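Long-range contacts in ATP-dependent DNA helicase (Mycobacterium smegmatis, PDB 5V9X), which couples ATP hydrolysis to 3'-to-5' tracking along single-stranded DNA and unwinds RNA:DNA hybrids: residues L258-A268 with H432-V443; H290-N298 with A393-P404. All blocks are in the same frame, centred on the assembly; numbering follows the deposited sequence.

How the interactions relate
Both interactions reach the same seven-stranded parallel sheet, in what is consistent with the second RecA-like domain of the helicase motor, and their centres are about 16 Å apart. Along the chain interaction 2 is nested within interaction 1: strand 256-262 comes first, then strands 292-296 and 394-400, and lastly helix 433-448. Strand 424-429 runs between 394-400 and 256-262. Interaction 2 pairs two neighbouring strands, whereas interaction 1 packs a helix on a third strand. They meet where Asp-435 OD1 probably accepts a hydrogen bond from Ala-402 N and Thr-442 packs on Pro-403. The loops after strands 292-296 and 394-400, and the residue just before helix 433-448, reach the DNA of chain B.

Interaction 1: residues L258-A268 with H432-V443; sequences LSVQVPVPDMA and HRTDLIGCAVTV. With nucleotides of chain B.
Asp-266 OD1 accepts a hydrogen bond from the backbone N of Ala-268 at 2.9 Å, from above the carboxylate plane; this closes an Asx turn, and Ala-268 at its end packs on Arg-433. The Ala-268 methyl sits over the centre of one guanidinium face, with CB 3.6 Å from Arg-433 CZ. Bends at chi2 and chi3 carry the arginine there alongside Met-267, and its NH2 forms a salt bridge with Glu-671. Met-267 turns at chi3 (-75°), bringing CE to 3.8 Å from Leu-436 CD2, roughly at right angles. The other branch of Leu-436, CD1, meets Val-260 CG1 at 3.7 Å and touches Val-262. Further along the nearly antiparallel helix, Val-443 lies alongside Val-260 and Leu-258, side chains running in opposite directions: its CG2 is 3.6 Å from Val-260 CG2, and CG1 packs on Leu-258. Just before the helix, the base of DC3 of chain B lies over one face of the His-432 ring, with Asp-435 CB over the opposite face. Helix 433-448 thus packs on strand 256-262 of a probable second RecA-like domain through apolar contacts, while the Asx turn orders the loop and the salt bridge ties Arg-433 to helix 661-676.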
loop_
_atom_site.group_PDB
_atom_site.type_symbol
_atom_site.label_atom_id
_atom_site.label_comp_id
_atom_site.label_asym_id
_atom_site.label_seq_id
_atom_site.Cartn_x
_atom_site.Cartn_y
_atom_site.Cartn_z
ATOM N N LEU A 258 8.909 16.497 -13.241
ATOM C CA LEU A 258 9.448 15.153 -13.100
ATOM C C LEU A 258 10.674 14.959 -13.989
ATOM O O LEU A 258 10.899 15.691 -14.956
ATOM C CB LEU A 258 8.380 14.112 -13.434
ATOM C CG LEU A 258 7.094 14.215 -12.614
ATOM C CD1 LEU A 258 6.096 13.151 -13.048
ATOM C CD2 LEU A 258 7.392 14.099 -11.128
ATOM N N SER A 259 11.467 13.947 -13.646
ATOM C CA SER A 259 12.742 13.715 -14.307
ATOM C C SER A 259 13.219 12.304 -13.996
ATOM O O SER A 259 13.067 11.827 -12.868
ATOM C CB SER A 259 13.784 14.743 -13.854
ATOM O OG SER A 259 15.085 14.372 -14.269
ATOM N N VAL A 260 13.788 11.643 -15.002
ATOM C CA VAL A 260 14.360 10.307 -14.862
ATOM C C VAL A 260 15.836 10.415 -15.210
ATOM O O VAL A 260 16.195 10.568 -16.385
ATOM C CB VAL A 260 13.657 9.275 -15.755
ATOM C CG1 VAL A 260 14.343 7.924 -15.641
ATOM C CG2 VAL A 260 12.193 9.156 -15.378
ATOM N N GLN A 261 16.694 10.333 -14.197
ATOM C CA GLN A 261 18.126 10.540 -14.356
ATOM C C GLN A 261 18.863 9.210 -14.263
ATOM O O GLN A 261 18.637 8.430 -13.330
ATOM C CB GLN A 261 18.650 11.522 -13.304
ATOM C CG GLN A 261 18.002 12.903 -13.389
ATOM C CD GLN A 261 18.562 13.894 -12.382
ATOM O OE1 GLN A 261 19.541 13.611 -11.691
ATOM N NE2 GLN A 261 17.939 15.065 -12.296
ATOM N N VAL A 262 19.736 8.958 -15.236
ATOM C CA VAL A 262 20.610 7.787 -15.250
ATOM C C VAL A 262 22.053 8.276 -15.312
ATOM O O VAL A 262 22.491 8.791 -16.352
ATOM C CB VAL A 262 20.283 6.853 -16.426
ATOM C CG1 VAL A 262 21.355 5.785 -16.567
ATOM C CG2 VAL A 262 18.919 6.215 -16.229
ATOM N N PRO A 263 22.828 8.139 -14.231
ATOM C CA PRO A 263 24.155 8.778 -14.194
ATOM C C PRO A 263 25.204 8.108 -15.070
ATOM O O PRO A 263 26.225 8.744 -15.362
ATOM C CB PRO A 263 24.545 8.694 -12.708
ATOM C CG PRO A 263 23.269 8.371 -11.974
ATOM C CD PRO A 263 22.454 7.564 -12.930
ATOM N N VAL A 264 25.000 6.865 -15.497
ATOM C CA VAL A 264 26.034 6.134 -16.229
ATOM C C VAL A 264 25.694 6.093 -17.716
ATOM O O VAL A 264 24.510 6.116 -18.082
ATOM C CB VAL A 264 26.215 4.715 -15.663
ATOM C CG1 VAL A 264 26.655 4.776 -14.211
ATOM C CG2 VAL A 264 24.933 3.924 -15.787
ATOM N N PRO A 265 26.694 6.036 -18.607
ATOM C CA PRO A 265 26.405 6.033 -20.048
ATOM C C PRO A 265 25.895 4.696 -20.562
ATOM O O PRO A 265 25.175 4.644 -21.564
ATOM C CB PRO A 265 27.759 6.388 -20.675
ATOM C CG PRO A 265 28.758 5.888 -19.691
ATOM C CD PRO A 265 28.141 6.107 -18.336
ATOM N N ASP A 266 26.265 3.608 -19.890
ATOM C CA ASP A 266 25.865 2.269 -20.318
ATOM C C ASP A 266 25.663 1.423 -19.071
ATOM O O ASP A 266 26.638 1.041 -18.416
ATOM C CB ASP A 266 26.912 1.654 -21.244
ATOM C CG ASP A 266 26.453 0.348 -21.869
ATOM O OD1 ASP A 266 25.348 -0.129 -21.537
ATOM O OD2 ASP A 266 27.204 -0.203 -22.702
ATOM N N MET A 267 24.403 1.135 -18.743
ATOM C CA MET A 267 24.108 0.303 -17.584
ATOM C C MET A 267 24.460 -1.161 -17.818
ATOM O O MET A 267 24.578 -1.918 -16.849
ATOM C CB MET A 267 22.632 0.435 -17.203
ATOM C CG MET A 267 22.251 1.829 -16.734
ATOM S SD MET A 267 20.543 1.980 -16.181
ATOM C CE MET A 267 19.680 1.983 -17.745
ATOM N N ALA A 268 24.630 -1.574 -19.077
ATOM C CA ALA A 268 24.993 -2.955 -19.373
ATOM C C ALA A 268 26.487 -3.200 -19.211
ATOM O O ALA A 268 26.893 -4.296 -18.807
ATOM C CB ALA A 268 24.554 -3.318 -20.792
ATOM N N HIS A 432 18.348 -0.381 -12.499
ATOM C CA HIS A 432 18.913 -1.217 -13.552
ATOM C C HIS A 432 18.148 -0.959 -14.846
ATOM O O HIS A 432 17.286 -0.078 -14.914
ATOM C CB HIS A 432 18.886 -2.694 -13.142
ATOM C CG HIS A 432 17.534 -3.179 -12.724
ATOM N ND1 HIS A 432 17.011 -2.939 -11.472
ATOM C CD2 HIS A 432 16.599 -3.895 -13.392
ATOM C CE1 HIS A 432 15.811 -3.484 -11.386
ATOM N NE2 HIS A 432 15.538 -4.072 -12.537
ATOM N N ARG A 433 18.462 -1.750 -15.875
ATOM C CA ARG A 433 17.979 -1.465 -17.223
ATOM C C ARG A 433 16.455 -1.506 -17.300
ATOM O O ARG A 433 15.817 -0.523 -17.691
ATOM C CB ARG A 433 18.607 -2.445 -18.215
ATOM C CG ARG A 433 20.116 -2.291 -18.345
ATOM C CD ARG A 433 20.521 -1.967 -19.772
ATOM N NE ARG A 433 20.880 -3.162 -20.533
ATOM C CZ ARG A 433 21.128 -3.168 -21.839
ATOM N NH1 ARG A 433 21.046 -2.043 -22.537
ATOM N NH2 ARG A 433 21.453 -4.299 -22.449
ATOM N N THR A 434 15.847 -2.639 -16.937
ATOM C CA THR A 434 14.391 -2.736 -17.032
ATOM C C THR A 434 13.680 -1.859 -16.012
ATOM O O THR A 434 12.493 -1.565 -16.188
ATOM C CB THR A 434 13.924 -4.183 -16.864
ATOM O OG1 THR A 434 14.275 -4.660 -15.558
ATOM C CG2 THR A 434 14.553 -5.068 -17.929
ATOM N N ASP A 435 14.367 -1.441 -14.945
ATOM C CA ASP A 435 13.767 -0.480 -14.029
ATOM C C ASP A 435 13.615 0.884 -14.690
ATOM O O ASP A 435 12.706 1.645 -14.337
ATOM C CB ASP A 435 14.603 -0.368 -12.756
ATOM C CG ASP A 435 13.920 0.456 -11.678
ATOM O OD1 ASP A 435 12.685 0.631 -11.747
ATOM O OD2 ASP A 435 14.622 0.935 -10.763
ATOM N N LEU A 436 14.487 1.204 -15.650
ATOM C CA LEU A 436 14.374 2.466 -16.374
ATOM C C LEU A 436 13.038 2.567 -17.099
ATOM O O LEU A 436 12.405 3.631 -17.109
ATOM C CB LEU A 436 15.537 2.608 -17.355
ATOM C CG LEU A 436 15.506 3.750 -18.371
ATOM C CD1 LEU A 436 15.481 5.096 -17.673
ATOM C CD2 LEU A 436 16.697 3.650 -19.312
ATOM N N ILE A 437 12.590 1.468 -17.709
ATOM C CA ILE A 437 11.261 1.440 -18.313
ATOM C C ILE A 437 10.192 1.613 -17.242
ATOM O O ILE A 437 9.180 2.294 -17.457
ATOM C CB ILE A 437 11.063 0.135 -19.104
ATOM C CG1 ILE A 437 12.066 0.054 -20.257
ATOM C CG2 ILE A 437 9.636 0.031 -19.619
ATOM C CD1 ILE A 437 12.150 -1.316 -20.889
ATOM N N GLY A 438 10.401 1.009 -16.070
ATOM C CA GLY A 438 9.435 1.151 -14.992
ATOM C C GLY A 438 9.292 2.584 -14.518
ATOM O O GLY A 438 8.179 3.068 -14.299
ATOM N N CYS A 439 10.417 3.285 -14.354
ATOM C CA CYS A 439 10.365 4.684 -13.942
ATOM C C CYS A 439 9.756 5.561 -15.030
ATOM O O CYS A 439 9.025 6.512 -14.730
ATOM C CB CYS A 439 11.764 5.182 -13.581
ATOM S SG CYS A 439 12.552 4.297 -12.218
ATOM N N ALA A 440 10.049 5.259 -16.297
ATOM C CA ALA A 440 9.529 6.072 -17.393
ATOM C C ALA A 440 8.011 5.976 -17.482
ATOM O O ALA A 440 7.317 7.000 -17.527
ATOM C CB ALA A 440 10.177 5.650 -18.712
ATOM N N VAL A 441 7.476 4.752 -17.511
ATOM C CA VAL A 441 6.025 4.577 -17.530
ATOM C C VAL A 441 5.394 5.249 -16.318
ATOM O O VAL A 441 4.329 5.869 -16.418
ATOM C CB VAL A 441 5.663 3.082 -17.602
ATOM C CG1 VAL A 441 4.158 2.889 -17.489
ATOM C CG2 VAL A 441 6.179 2.471 -18.894
ATOM N N THR A 442 6.047 5.152 -15.160
ATOM C CA THR A 442 5.516 5.782 -13.956
ATOM C C THR A 442 5.430 7.294 -14.123
ATOM O O THR A 442 4.395 7.902 -13.829
ATOM C CB THR A 442 6.379 5.417 -12.750
ATOM O OG1 THR A 442 6.363 3.996 -12.567
ATOM C CG2 THR A 442 5.845 6.088 -11.497
ATOM N N VAL A 443 6.512 7.919 -14.598
ATOM C CA VAL A 443 6.485 9.353 -14.877
ATOM C C VAL A 443 5.400 9.675 -15.896
ATOM O O VAL A 443 4.682 10.675 -15.770
ATOM C CB VAL A 443 7.870 9.830 -15.355
ATOM C CG1 VAL A 443 7.785 11.227 -15.958
ATOM C CG2 VAL A 443 8.862 9.807 -14.206
ATOM P P DC B 3 24.228 -3.424 -9.229
ATOM O OP1 DC B 3 24.539 -2.000 -9.477
ATOM O OP2 DC B 3 24.940 -4.158 -8.161
ATOM O "O5'" DC B 3 22.651 -3.538 -8.970
ATOM C "C5'" DC B 3 22.003 -2.559 -8.156
ATOM C "C4'" DC B 3 20.629 -3.025 -7.692
ATOM O "O4'" DC B 3 19.806 -3.370 -8.838
ATOM C "C3'" DC B 3 20.619 -4.251 -6.773
ATOM O "O3'" DC B 3 19.673 -4.059 -5.722
ATOM C "C2'" DC B 3 20.180 -5.373 -7.713
ATOM C "C1'" DC B 3 19.217 -4.631 -8.623
ATOM N N1 DC B 3 19.008 -5.287 -9.945
ATOM C C2 DC B 3 17.801 -5.947 -10.211
ATOM O O2 DC B 3 16.925 -5.979 -9.338
ATOM N N3 DC B 3 17.627 -6.534 -11.421
ATOM C C4 DC B 3 18.595 -6.476 -12.336
ATOM N N4 DC B 3 18.378 -7.071 -13.514
ATOM C C5 DC B 3 19.830 -5.809 -12.083
ATOM C C6 DC B 3 19.990 -5.232 -10.889
#

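Interaction 2: residues H290-N298 with A393-P404; sequences HNSSIVFAN and AVDLVIQVEAPP. With nucleotides of chain B.
Phe-296 N donates to Ile-398 O at 2.8 Å with an N-H...O angle of 169°, and Ile-398 N donates to Ile-294 O at 2.8 Å. Ile-294 N to Leu-396 O and Val-400 N to Phe-296 O continue this parallel ladder. Beyond its C-terminal end the Asn-298 amide uses both its atoms. ND2 bonds to Ala-402 O at 3.1 Å, close to its own amide plane, and to Glu-401 OE1, which it meets from above the carboxylate plane. OD1 accepts from Gln-399 NE2 at 3.3 Å and from Arg-412. Gln-399, bent at chi2 (63°), also gives NE2 to Glu-401 O, while its OE1 is held by Arg-412; the turn is thus cross-braced. The loops after both strands meet the DNA: Asn-298 O lies 3.4 Å from C1' of DG6 of chain B, and Pro-404 CB nears its base. On one face of the sheet Val-397 CG1 meets the edge of the Phe-296 ring, 3.6 Å from CD2, and Ile-294 CG2 lies over one ring face, offset toward the rim. On the other, Leu-396 CB makes a CH-pi contact 4.0 Å from the His-290 ring centroid; His-290 ND1 bonds to Leu-286 O. Helix 276-288 packs on Leu-396, Ile-398 and Val-400. Strands 292-296 and 394-400 are adjacent inner strands of the sheet, consistent with a RecA-like domain, flanked by 378-381 and 424-429 respectively.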
loop_
_atom_site.group_PDB
_atom_site.type_symbol
_atom_site.label_atom_id
_atom_site.label_comp_id
_atom_site.label_asym_id
_atom_site.label_seq_id
_atom_site.Cartn_x
_atom_site.Cartn_y
_atom_site.Cartn_z
ATOM N N HIS A 290 19.526 21.907 -3.387
ATOM C CA HIS A 290 18.173 22.235 -2.950
ATOM C C HIS A 290 18.132 22.348 -1.459
ATOM O O HIS A 290 18.964 21.781 -0.802
ATOM C CB HIS A 290 17.191 21.144 -3.349
ATOM C CG HIS A 290 16.941 21.042 -4.813
ATOM N ND1 HIS A 290 17.650 20.192 -5.624
ATOM C CD2 HIS A 290 16.040 21.653 -5.607
ATOM C CE1 HIS A 290 17.205 20.295 -6.859
ATOM N NE2 HIS A 290 16.226 21.174 -6.874
ATOM N N ASN A 291 17.166 23.074 -0.917
ATOM C CA ASN A 291 17.110 23.239 0.522
ATOM C C ASN A 291 16.875 22.016 1.363
ATOM O O ASN A 291 17.673 21.699 2.203
ATOM C CB ASN A 291 15.942 24.148 0.839
ATOM C CG ASN A 291 16.180 25.558 0.424
ATOM O OD1 ASN A 291 17.044 26.224 0.965
ATOM N ND2 ASN A 291 15.407 26.035 -0.528
ATOM N N SER A 292 15.829 21.273 1.070
ATOM C CA SER A 292 15.518 20.081 1.823
ATOM C C SER A 292 14.976 19.129 0.821
ATOM O O SER A 292 14.205 19.492 -0.015
ATOM C CB SER A 292 14.510 20.349 2.920
ATOM O OG SER A 292 15.132 20.549 4.166
ATOM N N SER A 293 15.364 17.887 0.943
ATOM C CA SER A 293 14.972 16.864 -0.010
ATOM C C SER A 293 14.586 15.599 0.739
ATOM O O SER A 293 15.184 15.267 1.767
ATOM C CB SER A 293 16.103 16.564 -0.997
ATOM O OG SER A 293 16.678 17.764 -1.485
ATOM N N ILE A 294 13.575 14.906 0.227
ATOM C CA ILE A 294 13.187 13.592 0.722
ATOM C C ILE A 294 13.593 12.570 -0.329
ATOM O O ILE A 294 13.134 12.631 -1.476
ATOM C CB ILE A 294 11.683 13.508 1.020
ATOM C CG1 ILE A 294 11.270 14.585 2.024
ATOM C CG2 ILE A 294 11.326 12.128 1.548
ATOM C CD1 ILE A 294 9.780 14.621 2.290
ATOM N N VAL A 295 14.465 11.644 0.057
ATOM C CA VAL A 295 14.852 10.522 -0.788
ATOM C C VAL A 295 14.064 9.307 -0.322
ATOM O O VAL A 295 14.207 8.869 0.826
ATOM C CB VAL A 295 16.367 10.266 -0.723
ATOM C CG1 VAL A 295 16.766 9.167 -1.697
ATOM C CG2 VAL A 295 17.137 11.546 -1.011
ATOM N N PHE A 296 13.217 8.770 -1.194
ATOM C CA PHE A 296 12.394 7.615 -0.860
ATOM C C PHE A 296 13.080 6.336 -1.318
ATOM O O PHE A 296 13.494 6.223 -2.477
ATOM C CB PHE A 296 11.005 7.720 -1.490
ATOM C CG PHE A 296 10.070 8.643 -0.757
ATOM C CD1 PHE A 296 9.520 8.270 0.460
ATOM C CD2 PHE A 296 9.731 9.879 -1.288
ATOM C CE1 PHE A 296 8.654 9.115 1.142
ATOM C CE2 PHE A 296 8.866 10.729 -0.614
ATOM C CZ PHE A 296 8.328 10.347 0.603
ATOM N N ALA A 297 13.197 5.377 -0.403
ATOM C CA ALA A 297 13.708 4.048 -0.695
ATOM C C ALA A 297 12.610 3.028 -0.432
ATOM O O ALA A 297 11.822 3.181 0.506
ATOM C CB ALA A 297 14.943 3.729 0.152
ATOM N N ASN A 298 12.559 1.988 -1.260
ATOM C CA ASN A 298 11.491 0.999 -1.187
ATOM C C ASN A 298 11.727 -0.072 -0.124
ATOM O O ASN A 298 11.008 -1.077 -0.114
ATOM C CB ASN A 298 11.288 0.342 -2.556
ATOM C CG ASN A 298 10.697 1.297 -3.579
ATOM O OD1 ASN A 298 10.160 2.347 -3.225
ATOM N ND2 ASN A 298 10.787 0.934 -4.853
ATOM N N ALA A 393 9.738 23.347 3.737
ATOM C CA ALA A 393 11.125 23.507 3.325
ATOM C C ALA A 393 11.558 22.500 2.268
ATOM O O ALA A 393 12.640 22.657 1.694
ATOM C CB ALA A 393 12.054 23.394 4.537
ATOM N N VAL A 394 10.751 21.479 1.996
ATOM C CA VAL A 394 11.116 20.444 1.035
ATOM C C VAL A 394 10.756 20.938 -0.363
ATOM O O VAL A 394 9.580 21.114 -0.686
ATOM C CB VAL A 394 10.421 19.114 1.349
ATOM C CG1 VAL A 394 10.798 18.062 0.316
ATOM C CG2 VAL A 394 10.783 18.644 2.746
ATOM N N ASP A 395 11.773 21.168 -1.199
ATOM C CA ASP A 395 11.553 21.545 -2.591
ATOM C C ASP A 395 12.125 20.512 -3.557
ATOM O O ASP A 395 12.387 20.834 -4.721
ATOM C CB ASP A 395 12.127 22.936 -2.880
ATOM C CG ASP A 395 13.610 23.049 -2.561
ATOM O OD1 ASP A 395 14.174 22.119 -1.949
ATOM O OD2 ASP A 395 14.212 24.082 -2.927
ATOM N N LEU A 396 12.315 19.275 -3.098
ATOM C CA LEU A 396 12.783 18.195 -3.958
ATOM C C LEU A 396 12.422 16.863 -3.319
ATOM O O LEU A 396 12.639 16.671 -2.119
ATOM C CB LEU A 396 14.299 18.275 -4.181
ATOM C CG LEU A 396 14.899 17.192 -5.083
ATOM C CD1 LEU A 396 14.590 17.475 -6.546
ATOM C CD2 LEU A 396 16.399 17.054 -4.863
ATOM N N VAL A 397 11.865 15.957 -4.117
ATOM C CA VAL A 397 11.694 14.559 -3.738
ATOM C C VAL A 397 12.434 13.708 -4.758
ATOM O O VAL A 397 12.258 13.888 -5.969
ATOM C CB VAL A 397 10.211 14.150 -3.662
ATOM C CG1 VAL A 397 10.087 12.635 -3.567
ATOM C CG2 VAL A 397 9.533 14.810 -2.472
ATOM N N ILE A 398 13.269 12.797 -4.273
ATOM C CA ILE A 398 13.986 11.854 -5.119
ATOM C C ILE A 398 13.433 10.464 -4.847
ATOM O O ILE A 398 13.311 10.053 -3.686
ATOM C CB ILE A 398 15.501 11.907 -4.869
ATOM C CG1 ILE A 398 16.051 13.296 -5.199
ATOM C CG2 ILE A 398 16.206 10.848 -5.693
ATOM C CD1 ILE A 398 17.533 13.436 -4.940
ATOM N N GLN A 399 13.091 9.745 -5.912
ATOM C CA GLN A 399 12.559 8.391 -5.820
ATOM C C GLN A 399 13.598 7.432 -6.383
ATOM O O GLN A 399 13.897 7.467 -7.581
ATOM C CB GLN A 399 11.234 8.268 -6.569
ATOM C CG GLN A 399 10.696 6.848 -6.648
ATOM C CD GLN A 399 10.380 6.271 -5.284
ATOM O OE1 GLN A 399 9.835 6.959 -4.421
ATOM N NE2 GLN A 399 10.724 5.003 -5.079
ATOM N N VAL A 400 14.150 6.586 -5.520
ATOM C CA VAL A 400 15.104 5.561 -5.932
ATOM C C VAL A 400 14.316 4.310 -6.295
ATOM O O VAL A 400 13.529 3.812 -5.483
ATOM C CB VAL A 400 16.128 5.277 -4.823
ATOM C CG1 VAL A 400 16.751 3.901 -5.003
ATOM C CG2 VAL A 400 17.210 6.346 -4.829
ATOM N N GLU A 401 14.524 3.818 -7.522
ATOM C CA GLU A 401 13.750 2.735 -8.129
ATOM C C GLU A 401 12.323 3.195 -8.410
ATOM O O GLU A 401 11.835 4.139 -7.780
ATOM C CB GLU A 401 13.754 1.482 -7.244
ATOM C CG GLU A 401 13.198 0.225 -7.907
ATOM C CD GLU A 401 13.339 -1.011 -7.037
ATOM O OE1 GLU A 401 13.230 -0.888 -5.798
ATOM O OE2 GLU A 401 13.569 -2.105 -7.594
ATOM N N ALA A 402 11.655 2.557 -9.364
ATOM C CA ALA A 402 10.265 2.890 -9.635
ATOM C C ALA A 402 9.430 2.683 -8.373
ATOM O O ALA A 402 9.655 1.720 -7.631
ATOM C CB ALA A 402 9.717 2.036 -10.780
ATOM N N PRO A 403 8.478 3.567 -8.090
ATOM C CA PRO A 403 7.665 3.429 -6.876
ATOM C C PRO A 403 6.664 2.296 -7.017
ATOM O O PRO A 403 6.414 1.817 -8.134
ATOM C CB PRO A 403 6.968 4.793 -6.767
ATOM C CG PRO A 403 6.918 5.298 -8.160
ATOM C CD PRO A 403 8.156 4.794 -8.842
ATOM N N PRO A 404 6.075 1.830 -5.910
ATOM C CA PRO A 404 5.192 0.652 -5.989
ATOM C C PRO A 404 3.950 0.853 -6.843
ATOM O O PRO A 404 3.365 -0.140 -7.293
ATOM C CB PRO A 404 4.823 0.390 -4.522
ATOM C CG PRO A 404 5.054 1.690 -3.829
ATOM C CD PRO A 404 6.233 2.300 -4.522
ATOM P P DG B 6 12.506 -8.370 0.088
ATOM O OP1 DG B 6 13.379 -8.551 1.269
ATOM O OP2 DG B 6 11.322 -9.240 -0.096
ATOM O "O5'" DG B 6 11.998 -6.866 0.062
ATOM C "C5'" DG B 6 11.031 -6.440 0.972
ATOM C "C4'" DG B 6 10.700 -4.991 0.720
ATOM O "O4'" DG B 6 10.154 -4.843 -0.609
ATOM C "C3'" DG B 6 9.682 -4.398 1.683
ATOM O "O3'" DG B 6 10.276 -3.321 2.374
ATOM C "C2'" DG B 6 8.520 -3.942 0.785
ATOM C "C1'" DG B 6 9.167 -3.849 -0.591
ATOM N N9 DG B 6 8.252 -4.098 -1.711
ATOM C C8 DG B 6 8.513 -4.855 -2.831
ATOM N N7 DG B 6 7.520 -4.905 -3.673
ATOM C C5 DG B 6 6.530 -4.129 -3.082
ATOM C C6 DG B 6 5.224 -3.817 -3.535
ATOM O O6 DG B 6 4.668 -4.178 -4.582
ATOM N N1 DG B 6 4.547 -2.999 -2.631
ATOM C C2 DG B 6 5.065 -2.541 -1.442
ATOM N N2 DG B 6 4.263 -1.762 -0.703
ATOM N N3 DG B 6 6.287 -2.823 -1.007
ATOM C C4 DG B 6 6.963 -3.621 -1.873
#